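PDB 5H20: putative PadR-family transcriptional regulatory protein from Bacteroides fragilis, which probably binds DNA as a winged-helix dimer of the PadR family to regulate transcription, and can hold alpha-D-glucopyranose in a pocket. Local coordinates for residues C18-L23 with D60-E65. Sequence-based numbering, arbitrary orientation.
Sequences CIMLLL and DLLSYE
Leu62 drives its branched end into the side of helix 5-23 near its C-terminal end, meeting Ile19, Met20 and Leu23. Its CB is directed at the helix, which it does not yet touch. The next atom, CG, makes the first contact, 3.7 Å from Leu23 CD1. Of the two methyls, CD1 sits 3.8 Å from that same Leu23 CD1 and, in a different direction, 4.3 Å from Met20 CG. The other methyl, CD2, also lies 3.7 Å from Leu23 CD1 and ends 4.1 Å from Ile19 CG2. One Leu23 methyl therefore nestles against the whole fork of Leu62, and the two side chains cross at roughly a right angle, as do those of Ile19 and Leu62. With CG1 of Ile19 beside the backbone N (chi1 -65°), CG2 is the branch anti to that N, and it is the one that meets Leu62 CD2.

Helices 5-23, 30-39 and 46-58, followed by the antiparallel hairpin of strands 62-67 and 75-80, form a winged helix-turn-helix, and this contact joins its first helix to the start of the wing. The axes of helix 18-23 and strand 62-65 approach to 11.3 Å, their N-to-C directions 57° apart, a separation bridged by side chains. Just before the strand, Asp60, with positive phi, is the C-prime residue of a Schellman motif that closes helix 46-58, bringing Leu61 and Leu62 round to face helix 5-23. Around Leu62, Tyr78 and Leu80 of the partner strand add further contacts, while Ile19 also touches Leu49 and Leu53 of helix 46-58. Met20 runs extended through chi2 (-172°), which carries SD out to 4.4 Å from Leu61 CD1, a looser apolar approach beside Phe87, which touches both residues; Met10 of the second subunit also packs on Met20.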
ATOM      1  N   CYS A  18       4.224   2.247  -7.200  1.00 58.43           N
ATOM      2  CA  CYS A  18       4.976   1.806  -8.366  1.00 60.33           C
ATOM      3  C   CYS A  18       5.253   2.951  -9.357  1.00 58.28           C
ATOM      4  O   CYS A  18       6.363   3.059  -9.891  1.00 59.79           O
ATOM      5  CB  CYS A  18       4.222   0.665  -9.050  1.00 61.44           C
ATOM      6  SG  CYS A  18       5.128  -0.091 -10.407  1.00 65.71           S
ATOM      7  N   ILE A  19       4.245   3.799  -9.583  1.00 55.21           N
ATOM      8  CA  ILE A  19       4.376   5.004 -10.411  1.00 53.96           C
ATOM      9  C   ILE A  19       5.435   5.963  -9.819  1.00 54.84           C
ATOM     10  O   ILE A  19       6.338   6.429 -10.543  1.00 55.11           O
ATOM     11  CB  ILE A  19       3.021   5.745 -10.580  1.00 52.07           C
ATOM     12  CG1 ILE A  19       2.012   4.907 -11.360  1.00 52.24           C
ATOM     13  CG2 ILE A  19       3.207   7.084 -11.291  1.00 51.75           C
ATOM     14  CD1 ILE A  19       0.573   5.349 -11.157  1.00 51.54           C
ATOM     15  N   MET A  20       5.319   6.235  -8.511  1.00 55.07           N
ATOM     16  CA  MET A  20       6.265   7.115  -7.808  1.00 56.68           C
ATOM     17  C   MET A  20       7.676   6.537  -7.837  1.00 60.09           C
ATOM     18  O   MET A  20       8.647   7.281  -8.053  1.00 61.75           O
ATOM     19  CB  MET A  20       5.819   7.383  -6.376  1.00 57.05           C
ATOM     20  CG  MET A  20       4.588   8.260  -6.280  1.00 55.02           C
ATOM     21  SD  MET A  20       4.241   8.748  -4.584  1.00 57.36           S
ATOM     22  CE  MET A  20       3.338   7.312  -3.998  1.00 56.55           C
ATOM     23  N   LEU A  21       7.774   5.217  -7.644  1.00 61.63           N
ATOM     24  CA  LEU A  21       9.033   4.480  -7.818  1.00 65.98           C
ATOM     25  C   LEU A  21       9.655   4.681  -9.197  1.00 66.17           C
ATOM     26  O   LEU A  21      10.821   5.066  -9.290  1.00 69.13           O
ATOM     27  CB  LEU A  21       8.862   2.975  -7.546  1.00 68.14           C
ATOM     28  CG  LEU A  21       9.591   2.345  -6.361  1.00 73.30           C
ATOM     29  CD1 LEU A  21       9.467   0.834  -6.457  1.00 76.18           C
ATOM     30  CD2 LEU A  21      11.067   2.727  -6.304  1.00 77.78           C
ATOM     31  N   LEU A  22       8.874   4.437 -10.253  1.00 63.80           N
ATOM     32  CA  LEU A  22       9.341   4.578 -11.643  1.00 64.32           C
ATOM     33  C   LEU A  22       9.709   6.015 -12.027  1.00 63.42           C
ATOM     34  O   LEU A  22      10.613   6.223 -12.832  1.00 65.41           O
ATOM     35  CB  LEU A  22       8.344   3.964 -12.642  1.00 62.46           C
ATOM     36  CG  LEU A  22       8.145   2.430 -12.645  1.00 64.71           C
ATOM     37  CD1 LEU A  22       6.824   2.044 -13.299  1.00 62.66           C
ATOM     38  CD2 LEU A  22       9.293   1.680 -13.309  1.00 69.23           C
ATOM     39  N   LEU A  23       9.044   6.995 -11.418  1.00 61.49           N
ATOM     40  CA  LEU A  23       9.302   8.412 -11.713  1.00 61.42           C
ATOM     41  C   LEU A  23      10.438   9.056 -10.909  1.00 65.09           C
ATOM     42  O   LEU A  23      10.886  10.156 -11.242  1.00 65.75           O
ATOM     43  CB  LEU A  23       8.008   9.233 -11.598  1.00 58.15           C
ATOM     44  CG  LEU A  23       7.028   9.083 -12.766  1.00 56.23           C
ATOM     45  CD1 LEU A  23       5.690   9.674 -12.385  1.00 54.67           C
ATOM     46  CD2 LEU A  23       7.516   9.722 -14.068  1.00 57.19           C
ATOM     47  N   ASP A  60      -0.415  16.761  -5.380  1.00 66.16           N
ATOM     48  CA  ASP A  60       0.904  17.399  -5.594  1.00 66.38           C
ATOM     49  C   ASP A  60       2.110  16.464  -5.367  1.00 64.91           C
ATOM     50  O   ASP A  60       3.194  16.920  -4.977  1.00 66.15           O
ATOM     51  CB  ASP A  60       1.046  18.696  -4.757  1.00 70.58           C
ATOM     52  CG  ASP A  60       0.142  19.833  -5.241  1.00 73.25           C
ATOM     53  OD1 ASP A  60      -0.731  19.632  -6.120  1.00 72.75           O
ATOM     54  OD2 ASP A  60       0.309  20.955  -4.723  1.00 76.92           O
ATOM     55  N   LEU A  61       1.902  15.165  -5.590  1.00 62.52           N
ATOM     56  CA  LEU A  61       2.951  14.153  -5.470  1.00 59.62           C
ATOM     57  C   LEU A  61       3.678  14.003  -6.801  1.00 57.05           C
ATOM     58  O   LEU A  61       4.873  13.711  -6.835  1.00 55.96           O
ATOM     59  CB  LEU A  61       2.364  12.809  -5.009  1.00 58.92           C
ATOM     60  CG  LEU A  61       1.835  12.704  -3.571  1.00 62.04           C
ATOM     61  CD1 LEU A  61       1.000  11.448  -3.383  1.00 62.88           C
ATOM     62  CD2 LEU A  61       2.950  12.752  -2.535  1.00 62.31           C
ATOM     63  N   LEU A  62       2.916  14.187  -7.880  1.00 56.95           N
ATOM     64  CA  LEU A  62       3.426  14.366  -9.233  1.00 55.83           C
ATOM     65  C   LEU A  62       3.052  15.765  -9.733  1.00 57.91           C
ATOM     66  O   LEU A  62       2.129  16.393  -9.214  1.00 60.72           O
ATOM     67  CB  LEU A  62       2.824  13.319 -10.168  1.00 54.59           C
ATOM     68  CG  LEU A  62       3.482  11.968 -10.500  1.00 53.79           C
ATOM     69  CD1 LEU A  62       4.045  11.204  -9.305  1.00 54.16           C
ATOM     70  CD2 LEU A  62       2.456  11.122 -11.230  1.00 54.15           C
ATOM     71  N   SER A  63       3.796  16.247 -10.721  1.00 57.80           N
ATOM     72  CA  SER A  63       3.434  17.440 -11.483  1.00 60.57           C
ATOM     73  C   SER A  63       3.865  17.233 -12.931  1.00 58.84           C
ATOM     74  O   SER A  63       4.702  16.365 -13.213  1.00 57.05           O
ATOM     75  CB  SER A  63       4.062  18.711 -10.896  1.00 65.15           C
ATOM     76  OG  SER A  63       5.468  18.725 -11.054  1.00 66.24           O
ATOM     77  N   TYR A  64       3.276  18.001 -13.843  1.00 60.06           N
ATOM     78  CA  TYR A  64       3.585  17.840 -15.250  1.00 59.26           C
ATOM     79  C   TYR A  64       3.719  19.175 -15.985  1.00 62.76           C
ATOM     80  O   TYR A  64       3.279  20.232 -15.505  1.00 66.05           O
ATOM     81  CB  TYR A  64       2.575  16.885 -15.946  1.00 56.61           C
ATOM     82  CG  TYR A  64       1.183  17.450 -16.085  1.00 58.63           C
ATOM     83  CD1 TYR A  64       0.869  18.374 -17.096  1.00 59.74           C
ATOM     84  CD2 TYR A  64       0.170  17.068 -15.205  1.00 60.65           C
ATOM     85  CE1 TYR A  64      -0.410  18.902 -17.214  1.00 62.90           C
ATOM     86  CE2 TYR A  64      -1.105  17.592 -15.321  1.00 64.12           C
ATOM     87  CZ  TYR A  64      -1.389  18.505 -16.319  1.00 65.32           C
ATOM     88  OH  TYR A  64      -2.665  19.006 -16.407  1.00 70.56           O
ATOM     89  N   GLU A  65       4.348  19.093 -17.152  1.00 63.24           N
ATOM     90  CA  GLU A  65       4.376  20.173 -18.126  1.00 66.47           C
ATOM     91  C   GLU A  65       3.959  19.603 -19.482  1.00 63.90           C
ATOM     92  O   GLU A  65       4.183  18.418 -19.774  1.00 62.88           O
ATOM     93  CB  GLU A  65       5.743  20.869 -18.167  1.00 71.85           C
ATOM     94  CG  GLU A  65       6.932  20.045 -17.680  1.00 73.64           C
ATOM     95  CD  GLU A  65       8.100  20.881 -17.168  1.00 81.79           C
ATOM     96  OE1 GLU A  65       8.179  22.111 -17.436  1.00 86.18           O
ATOM     97  OE2 GLU A  65       8.958  20.283 -16.468  1.00 84.90           O
TER